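Local atomic coordinates of type III restriction-modification enzyme EcoP15I Mod subunit (Escherichia coli, PDB entry 4ZCF), a protein that methylates the second adenine of the DNA site 5'-CAGCAG-3' at N6 using S-adenosyl-L-methionine, and joins the Res subunit for DNA restriction. Residues Lys266-Asn271 against Ser298-Leu303; Ile365-Gly368 against Ile374-Leu377. One frame throughout, in Å; residues are numbered along the deposited sequence.

Interaction 1 of 2, residues Lys266-Asn271 against Ser298-Leu303. With nucleotides of chain E.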
ATOM      1  N   LYS A 266     -28.894   2.599  13.976  1.00 42.88           N
ATOM      2  CA  LYS A 266     -28.466   2.950  15.330  1.00 42.77           C
ATOM      3  C   LYS A 266     -29.205   4.203  15.837  1.00 49.23           C
ATOM      4  O   LYS A 266     -29.722   4.185  16.966  1.00 49.88           O
ATOM      5  CB  LYS A 266     -26.939   3.160  15.355  1.00 45.01           C
ATOM      6  CG  LYS A 266     -26.381   3.799  16.626  1.00 48.70           C
ATOM      7  CD  LYS A 266     -25.502   4.954  16.261  1.00 53.45           C
ATOM      8  CE  LYS A 266     -25.384   5.935  17.393  1.00 53.18           C
ATOM      9  NZ  LYS A 266     -25.140   7.302  16.880  1.00 44.08           N
ATOM     10  N   ASN A 267     -29.265   5.271  14.986  1.00 45.96           N
ATOM     11  CA  ASN A 267     -29.932   6.543  15.274  1.00 45.58           C
ATOM     12  C   ASN A 267     -31.442   6.376  15.477  1.00 52.23           C
ATOM     13  O   ASN A 267     -32.013   7.041  16.340  1.00 52.69           O
ATOM     14  CB  ASN A 267     -29.659   7.583  14.200  1.00 40.56           C
ATOM     15  CG  ASN A 267     -28.299   8.242  14.223  1.00 50.42           C
ATOM     16  OD1 ASN A 267     -27.688   8.431  15.276  1.00 49.43           O
ATOM     17  ND2 ASN A 267     -27.836   8.701  13.049  1.00 33.40           N
ATOM     18  N   LEU A 268     -32.073   5.482  14.703  1.00 50.36           N
ATOM     19  CA  LEU A 268     -33.506   5.180  14.764  1.00 51.11           C
ATOM     20  C   LEU A 268     -33.864   4.541  16.102  1.00 56.53           C
ATOM     21  O   LEU A 268     -34.835   4.956  16.725  1.00 57.26           O
ATOM     22  CB  LEU A 268     -33.879   4.248  13.588  1.00 51.51           C
ATOM     23  CG  LEU A 268     -35.273   3.621  13.564  1.00 57.17           C
ATOM     24  CD1 LEU A 268     -36.284   4.544  12.914  1.00 57.69           C
ATOM     25  CD2 LEU A 268     -35.251   2.287  12.830  1.00 59.83           C
ATOM     26  N   LEU A 269     -33.078   3.534  16.527  1.00 53.50           N
ATOM     27  CA  LEU A 269     -33.253   2.781  17.768  1.00 53.31           C
ATOM     28  C   LEU A 269     -33.034   3.635  19.004  1.00 57.96           C
ATOM     29  O   LEU A 269     -33.774   3.470  19.962  1.00 57.38           O
ATOM     30  CB  LEU A 269     -32.342   1.542  17.804  1.00 53.07           C
ATOM     31  CG  LEU A 269     -32.943   0.201  17.366  1.00 56.65           C
ATOM     32  CD1 LEU A 269     -33.004   0.105  15.873  1.00 56.92           C
ATOM     33  CD2 LEU A 269     -32.078  -0.952  17.846  1.00 57.40           C
ATOM     34  N   VAL A 270     -32.031   4.543  19.001  1.00 55.49           N
ATOM     35  CA  VAL A 270     -31.808   5.437  20.152  1.00 55.45           C
ATOM     36  C   VAL A 270     -33.015   6.394  20.313  1.00 60.53           C
ATOM     37  O   VAL A 270     -33.439   6.664  21.438  1.00 59.74           O
ATOM     38  CB  VAL A 270     -30.414   6.147  20.175  1.00 58.59           C
ATOM     39  CG1 VAL A 270     -30.170   6.982  18.930  1.00 58.26           C
ATOM     40  CG2 VAL A 270     -30.245   7.002  21.424  1.00 58.28           C
ATOM     41  N   ASN A 271     -33.591   6.840  19.174  1.00 58.45           N
ATOM     42  CA  ASN A 271     -34.771   7.696  19.115  1.00 58.70           C
ATOM     43  C   ASN A 271     -35.990   6.926  19.636  1.00 61.87           C
ATOM     44  O   ASN A 271     -36.662   7.424  20.535  1.00 61.64           O
ATOM     45  CB  ASN A 271     -34.998   8.225  17.694  1.00 62.29           C
ATOM     46  CG  ASN A 271     -36.232   9.091  17.549  1.00 98.78           C
ATOM     47  OD1 ASN A 271     -36.286  10.242  18.014  1.00 94.70           O
ATOM     48  ND2 ASN A 271     -37.255   8.547  16.903  1.00 92.17           N
ATOM     49  N   SER A 298     -37.621  -7.336  11.513  1.00 46.77           N
ATOM     50  CA  SER A 298     -37.256  -7.665  10.127  1.00 46.11           C
ATOM     51  C   SER A 298     -36.580  -6.529   9.348  1.00 48.64           C
ATOM     52  O   SER A 298     -35.959  -6.800   8.319  1.00 49.18           O
ATOM     53  CB  SER A 298     -38.489  -8.145   9.362  1.00 49.52           C
ATOM     54  OG  SER A 298     -39.497  -7.143   9.343  1.00 60.73           O
ATOM     55  N   GLU A 299     -36.710  -5.274   9.822  1.00 42.78           N
ATOM     56  CA  GLU A 299     -36.163  -4.053   9.206  1.00 41.90           C
ATOM     57  C   GLU A 299     -34.917  -3.532   9.963  1.00 44.07           C
ATOM     58  O   GLU A 299     -34.289  -2.564   9.522  1.00 44.34           O
ATOM     59  CB  GLU A 299     -37.237  -2.939   9.264  1.00 43.55           C
ATOM     60  CG  GLU A 299     -38.585  -3.267   8.632  1.00 54.24           C
ATOM     61  CD  GLU A 299     -39.586  -2.134   8.732  1.00 71.53           C
ATOM     62  OE1 GLU A 299     -40.623  -2.305   9.413  1.00 63.81           O
ATOM     63  OE2 GLU A 299     -39.311  -1.055   8.160  1.00 71.70           O
ATOM     64  N   LEU A 300     -34.583  -4.156  11.107  1.00 37.03           N
ATOM     65  CA  LEU A 300     -33.540  -3.734  12.026  1.00 35.12           C
ATOM     66  C   LEU A 300     -32.120  -4.176  11.782  1.00 39.34           C
ATOM     67  O   LEU A 300     -31.248  -3.733  12.533  1.00 40.27           O
ATOM     68  CB  LEU A 300     -33.966  -3.967  13.493  1.00 34.69           C
ATOM     69  CG  LEU A 300     -35.302  -3.295  13.912  1.00 39.25           C
ATOM     70  CD1 LEU A 300     -35.666  -3.610  15.350  1.00 39.89           C
ATOM     71  CD2 LEU A 300     -35.305  -1.793  13.643  1.00 38.52           C
ATOM     72  N   TRP A 301     -31.825  -4.898  10.723  1.00 35.07           N
ATOM     73  CA  TRP A 301     -30.499  -5.451  10.539  1.00 34.87           C
ATOM     74  C   TRP A 301     -29.517  -4.309  10.464  1.00 43.13           C
ATOM     75  O   TRP A 301     -29.821  -3.343   9.831  1.00 44.67           O
ATOM     76  CB  TRP A 301     -30.459  -6.259   9.242  1.00 32.46           C
ATOM     77  CG  TRP A 301     -29.147  -6.854   8.960  1.00 31.95           C
ATOM     78  CD1 TRP A 301     -28.706  -8.047   9.353  1.00 34.21           C
ATOM     79  CD2 TRP A 301     -28.089  -6.255   8.250  1.00 31.15           C
ATOM     80  NE1 TRP A 301     -27.451  -8.247   8.936  1.00 32.41           N
ATOM     81  CE2 TRP A 301     -27.040  -7.149   8.254  1.00 33.51           C
ATOM     82  CE3 TRP A 301     -27.927  -5.035   7.607  1.00 32.27           C
ATOM     83  CZ2 TRP A 301     -25.845  -6.876   7.649  1.00 32.19           C
ATOM     84  CZ3 TRP A 301     -26.749  -4.762   7.026  1.00 32.96           C
ATOM     85  CH2 TRP A 301     -25.720  -5.673   7.038  1.00 33.30           C
ATOM     86  N   PRO A 302     -28.276  -4.365  11.134  1.00 41.10           N
ATOM     87  CA  PRO A 302     -27.920  -5.654  11.742  1.00 40.25           C
ATOM     88  C   PRO A 302     -28.197  -5.780  13.223  1.00 44.43           C
ATOM     89  O   PRO A 302     -27.585  -6.570  13.892  1.00 44.40           O
ATOM     90  CB  PRO A 302     -26.408  -5.741  11.547  1.00 41.38           C
ATOM     91  CG  PRO A 302     -25.945  -4.457  11.040  1.00 46.33           C
ATOM     92  CD  PRO A 302     -27.022  -3.497  11.330  1.00 42.25           C
ATOM     93  N   LEU A 303     -29.049  -4.920  13.735  1.00 40.36           N
ATOM     94  CA  LEU A 303     -29.431  -4.832  15.149  1.00 39.41           C
ATOM     95  C   LEU A 303     -30.792  -5.458  15.469  1.00 41.56           C
ATOM     96  O   LEU A 303     -31.482  -5.035  16.410  1.00 40.64           O
ATOM     97  CB  LEU A 303     -29.306  -3.385  15.671  1.00 39.78           C
ATOM     98  CG  LEU A 303     -27.933  -2.658  15.510  1.00 45.12           C
ATOM     99  CD1 LEU A 303     -27.830  -1.504  16.487  1.00 45.69           C
ATOM    100  CD2 LEU A 303     -26.717  -3.599  15.744  1.00 45.65           C
TER
ATOM    101  P    DT E  17     -25.727 -10.056  11.454  1.00 35.25           P
ATOM    102  OP1  DT E  17     -25.454  -9.892  10.006  1.00 36.39           O
ATOM    103  OP2  DT E  17     -27.106  -9.895  11.985  1.00 35.37           O
ATOM    104  O5'  DT E  17     -25.285 -11.557  11.849  1.00 35.18           O
ATOM    105  C5'  DT E  17     -24.389 -12.434  11.138  1.00 32.70           C
ATOM    106  C4'  DT E  17     -24.885 -13.868  11.222  1.00 31.67           C
ATOM    107  O4'  DT E  17     -24.525 -14.509  12.458  1.00 30.86           O
ATOM    108  C3'  DT E  17     -26.384 -14.152  11.089  1.00 33.78           C
ATOM    109  O3'  DT E  17     -26.482 -15.452  10.541  1.00 36.93           O
ATOM    110  C2'  DT E  17     -26.890 -14.175  12.538  1.00 32.22           C
ATOM    111  C1'  DT E  17     -25.678 -14.792  13.234  1.00 30.78           C
ATOM    112  N1   DT E  17     -25.428 -14.529  14.694  1.00 29.51           N
ATOM    113  C2   DT E  17     -24.783 -15.542  15.364  1.00 30.65           C
ATOM    114  O2   DT E  17     -24.394 -16.567  14.790  1.00 32.05           O
ATOM    115  N3   DT E  17     -24.649 -15.334  16.723  1.00 29.87           N
ATOM    116  C4   DT E  17     -25.041 -14.217  17.446  1.00 29.68           C
ATOM    117  O4   DT E  17     -24.758 -14.119  18.650  1.00 31.25           O
ATOM    118  C5   DT E  17     -25.751 -13.225  16.686  1.00 27.38           C
ATOM    119  C7   DT E  17     -26.184 -11.973  17.374  1.00 25.82           C
ATOM    120  C6   DT E  17     -25.939 -13.427  15.368  1.00 27.80           C
TER
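Leu-300 meets Leu-268 and Leu-269 in a small, purely apolar contact between helix 264-279 and the loop that leads from helix 283-296 to strand 308-310. Its CD2 methyl does the touching, reaching Leu-269 CD1 at 3.7 Å and, more loosely, Leu-268 CD2 at 4.2 Å. The Leu-268 and Leu-300 side chains cross at about a right angle; their nearest approach is methyl to methyl. The other branch of Leu-269 faces Leu-303, with CD2 at 4.3 Å from Leu-303 CB. Leu-269 thus spans the two loop leucines, which a tight turn brings to the same side: Leu-303 N bonds to Leu-300 O at 2.8 Å. Ala-381 and Tyr-384 pack against Leu-269 and Leu-303 respectively, and Leu-346 and Met-347 of the second subunit cover Leu-300 and Leu-268.

No hydrogen bond joins the segments; the polar bonds lie beside the apolar patch. On the helix, Lys-266 NZ gives a bond to Asn-267 OD1 at 3.2 Å, approaching from above the amide carbonyl plane, and a second to Asn-261 O. Glu-299 OE2 accepts from the backbone N of Leu-346 in the second subunit.

The loop also grips DNA. Trp-301, with CG anti to its own backbone N (chi1 180°), sets its indole on the DNA side of the loop, apart from the leucine cluster, and NE1 donates to OP1 of DT17 of chain E at 2.8 Å, the N-H...O angle being 148°. Pro-302, which follows a cis peptide bond, lays CB 3.6 Å above the centre of the indole and backs one face of it. The chemistry is therefore divided: hydrocarbon packs the loop against the helix, while the neutral indole N-H holds a backbone phosphate, a contact that by itself reads no base.

Interaction 2 of 2, residues Ile365-Gly368 against Ile374-Leu377. With nucleotides of chain D.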
ATOM      1  N   ILE A 365     -22.566  -7.989  33.001  1.00 49.98           N
ATOM      2  CA  ILE A 365     -22.989  -9.383  32.874  1.00 49.12           C
ATOM      3  C   ILE A 365     -24.485  -9.660  33.075  1.00 54.54           C
ATOM      4  O   ILE A 365     -25.071  -9.249  34.080  1.00 55.39           O
ATOM      5  CB  ILE A 365     -22.083 -10.286  33.740  1.00 51.53           C
ATOM      6  CG1 ILE A 365     -20.572 -10.055  33.440  1.00 50.97           C
ATOM      7  CG2 ILE A 365     -22.463 -11.757  33.647  1.00 51.96           C
ATOM      8  CD1 ILE A 365     -20.107 -10.142  31.962  1.00 53.78           C
ATOM      9  N   ILE A 366     -25.075 -10.403  32.117  1.00 50.59           N
ATOM     10  CA  ILE A 366     -26.461 -10.884  32.111  1.00 49.42           C
ATOM     11  C   ILE A 366     -26.436 -12.388  32.488  1.00 51.08           C
ATOM     12  O   ILE A 366     -25.846 -13.197  31.775  1.00 49.94           O
ATOM     13  CB  ILE A 366     -27.189 -10.613  30.750  1.00 52.40           C
ATOM     14  CG1 ILE A 366     -27.172  -9.111  30.373  1.00 52.40           C
ATOM     15  CG2 ILE A 366     -28.630 -11.163  30.768  1.00 53.33           C
ATOM     16  CD1 ILE A 366     -27.622  -8.799  28.961  1.00 55.91           C
ATOM     17  N   PHE A 367     -27.047 -12.738  33.632  1.00 47.51           N
ATOM     18  CA  PHE A 367     -27.148 -14.112  34.126  1.00 46.01           C
ATOM     19  C   PHE A 367     -28.521 -14.660  33.787  1.00 52.48           C
ATOM     20  O   PHE A 367     -29.470 -13.884  33.633  1.00 51.75           O
ATOM     21  CB  PHE A 367     -26.968 -14.144  35.649  1.00 46.29           C
ATOM     22  CG  PHE A 367     -25.559 -13.903  36.128  1.00 46.37           C
ATOM     23  CD1 PHE A 367     -24.636 -14.944  36.177  1.00 49.07           C
ATOM     24  CD2 PHE A 367     -25.161 -12.647  36.558  1.00 46.58           C
ATOM     25  CE1 PHE A 367     -23.327 -14.724  36.632  1.00 49.48           C
ATOM     26  CE2 PHE A 367     -23.858 -12.430  37.023  1.00 49.38           C
ATOM     27  CZ  PHE A 367     -22.947 -13.468  37.052  1.00 47.89           C
ATOM     28  N   GLY A 368     -28.622 -15.983  33.680  1.00 51.28           N
ATOM     29  CA  GLY A 368     -29.898 -16.660  33.473  1.00 52.16           C
ATOM     30  C   GLY A 368     -30.676 -16.768  34.778  1.00 59.30           C
ATOM     31  O   GLY A 368     -30.217 -16.287  35.824  1.00 59.39           O
ATOM     32  N   ILE A 374     -25.270 -20.015  29.983  1.00 41.29           N
ATOM     33  CA  ILE A 374     -23.983 -19.345  29.771  1.00 40.20           C
ATOM     34  C   ILE A 374     -24.253 -17.859  29.864  1.00 46.76           C
ATOM     35  O   ILE A 374     -25.305 -17.412  29.396  1.00 47.13           O
ATOM     36  CB  ILE A 374     -23.310 -19.706  28.417  1.00 42.12           C
ATOM     37  CG1 ILE A 374     -23.133 -21.240  28.228  1.00 42.05           C
ATOM     38  CG2 ILE A 374     -21.983 -18.966  28.229  1.00 40.97           C
ATOM     39  CD1 ILE A 374     -22.748 -21.668  26.717  1.00 38.73           C
ATOM     40  N   ILE A 375     -23.330 -17.100  30.504  1.00 44.52           N
ATOM     41  CA  ILE A 375     -23.453 -15.648  30.669  1.00 44.41           C
ATOM     42  C   ILE A 375     -23.435 -14.875  29.346  1.00 47.69           C
ATOM     43  O   ILE A 375     -22.894 -15.333  28.328  1.00 47.41           O
ATOM     44  CB  ILE A 375     -22.432 -15.049  31.680  1.00 47.71           C
ATOM     45  CG1 ILE A 375     -20.972 -15.424  31.349  1.00 47.18           C
ATOM     46  CG2 ILE A 375     -22.810 -15.362  33.108  1.00 49.69           C
ATOM     47  CD1 ILE A 375     -20.013 -14.387  31.752  1.00 47.26           C
ATOM     48  N   GLU A 376     -24.002 -13.674  29.389  1.00 43.05           N
ATOM     49  CA  GLU A 376     -24.048 -12.773  28.253  1.00 42.05           C
ATOM     50  C   GLU A 376     -23.519 -11.415  28.700  1.00 45.80           C
ATOM     51  O   GLU A 376     -23.405 -11.146  29.903  1.00 43.03           O
ATOM     52  CB  GLU A 376     -25.495 -12.646  27.723  1.00 43.00           C
ATOM     53  CG  GLU A 376     -26.079 -13.945  27.196  1.00 48.68           C
ATOM     54  CD  GLU A 376     -27.541 -13.924  26.788  1.00 68.15           C
ATOM     55  OE1 GLU A 376     -28.168 -12.838  26.838  1.00 53.80           O
ATOM     56  OE2 GLU A 376     -28.061 -15.000  26.413  1.00 58.16           O
ATOM     57  N   LEU A 377     -23.207 -10.563  27.719  1.00 44.74           N
ATOM     58  CA  LEU A 377     -22.747  -9.195  27.933  1.00 45.23           C
ATOM     59  C   LEU A 377     -23.828  -8.184  27.528  1.00 48.18           C
ATOM     60  O   LEU A 377     -24.387  -8.269  26.431  1.00 48.44           O
ATOM     61  CB  LEU A 377     -21.471  -8.943  27.132  1.00 45.50           C
ATOM     62  CG  LEU A 377     -20.207  -9.463  27.748  1.00 51.35           C
ATOM     63  CD1 LEU A 377     -19.247  -9.935  26.675  1.00 51.69           C
ATOM     64  CD2 LEU A 377     -19.563  -8.392  28.624  1.00 55.13           C
TER
ATOM     65  P    DC D   4     -26.756 -21.097  26.331  1.00 47.33           P
ATOM     66  OP1  DC D   4     -26.944 -21.678  27.681  1.00 49.83           O
ATOM     67  OP2  DC D   4     -26.351 -19.679  26.215  1.00 47.38           O
ATOM     68  O5'  DC D   4     -25.773 -22.027  25.464  1.00 43.86           O
ATOM     69  C5'  DC D   4     -26.319 -23.104  24.734  1.00 41.95           C
ATOM     70  C4'  DC D   4     -25.498 -23.547  23.541  1.00 41.38           C
ATOM     71  O4'  DC D   4     -25.919 -22.880  22.328  1.00 40.58           O
ATOM     72  C3'  DC D   4     -23.983 -23.450  23.606  1.00 41.45           C
ATOM     73  O3'  DC D   4     -23.399 -24.684  23.121  1.00 42.48           O
ATOM     74  C2'  DC D   4     -23.701 -22.244  22.708  1.00 39.88           C
ATOM     75  C1'  DC D   4     -24.797 -22.330  21.652  1.00 38.37           C
ATOM     76  N1   DC D   4     -25.248 -21.014  21.065  1.00 34.97           N
ATOM     77  C2   DC D   4     -25.590 -20.925  19.708  1.00 33.18           C
ATOM     78  O2   DC D   4     -25.393 -21.887  18.964  1.00 33.21           O
ATOM     79  N3   DC D   4     -26.051 -19.742  19.222  1.00 32.02           N
ATOM     80  C4   DC D   4     -26.162 -18.666  20.010  1.00 31.59           C
ATOM     81  N4   DC D   4     -26.599 -17.521  19.473  1.00 30.46           N
ATOM     82  C5   DC D   4     -25.880 -18.744  21.406  1.00 32.58           C
ATOM     83  C6   DC D   4     -25.432 -19.916  21.873  1.00 33.68           C
TER
HETATM   84  O   HOH W   1     -27.207 -15.110  30.544  1.00 33.11           O
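Ile-365 keeps CG1 beside its backbone N (chi1 -52°), leaving CG2 to meet Ile-375 CG2 at 3.7 Å while CD1 reaches Leu-377 CD2 at 3.8 Å. Ile-375 instead sets CG1 between its backbone N and carbonyl carbon (chi1 54°), which puts CG2 against Phe-367 CD1 as well, at 3.6 Å. The phenyl ring has Ile-365 CG2 over one face, offset toward the rim. Met-356 of helix 353-361 packs on both Ile-365 and Ile-375. With an alanine in place of Ile-365, the loss of CG1, CG2 and CD1 would probably open a gap against Ile-375, Leu-377 and that helix and leave one face of the Phe-367 ring less well packed.

The backbones form the antiparallel hairpin of strands 365-366 and 376-380. Ile-366 and Glu-376 are its hydrogen-bonded pair: Ile-366 N to Glu-376 O, 2.9 Å and nearly straight at 178°, and Glu-376 N to Ile-366 O, 3.1 Å. Ile-366 O also accepts from a water, at 2.7 Å, that bridges to Ile-374 O where the strands part. The Glu-376 carboxylate pairs with Lys-373 and accepts from Gln-319.

The apolar Ile-365 face packs on helix 353-361, while Ile-374 N, just before the pairing begins, donates to OP1 of DC4 of chain D at 3.3 Å, a phosphate grip independent of base identity.

Interactions 1 and 2 lie on the same side of the chain's centre, with their own centres 23 Å apart and nearest atoms about 12 Å apart. They do not touch, but from strand 376-380, which carries half of interaction 2, the chain continues to Ala-381 and Tyr-384, which pack on residues of interaction 1. By sequence order both probably belong to the target-recognition region of this beta-subtype methylase, and neither includes the predicted S-adenosylmethionine-binding residues 123-126. Each holds a DNA phosphate, on chain E and chain D respectively. The dimer relates them too: Glu-299 of 298-303 packs on Ile-374 of the second subunit, the counterpart of the residue that binds DC4.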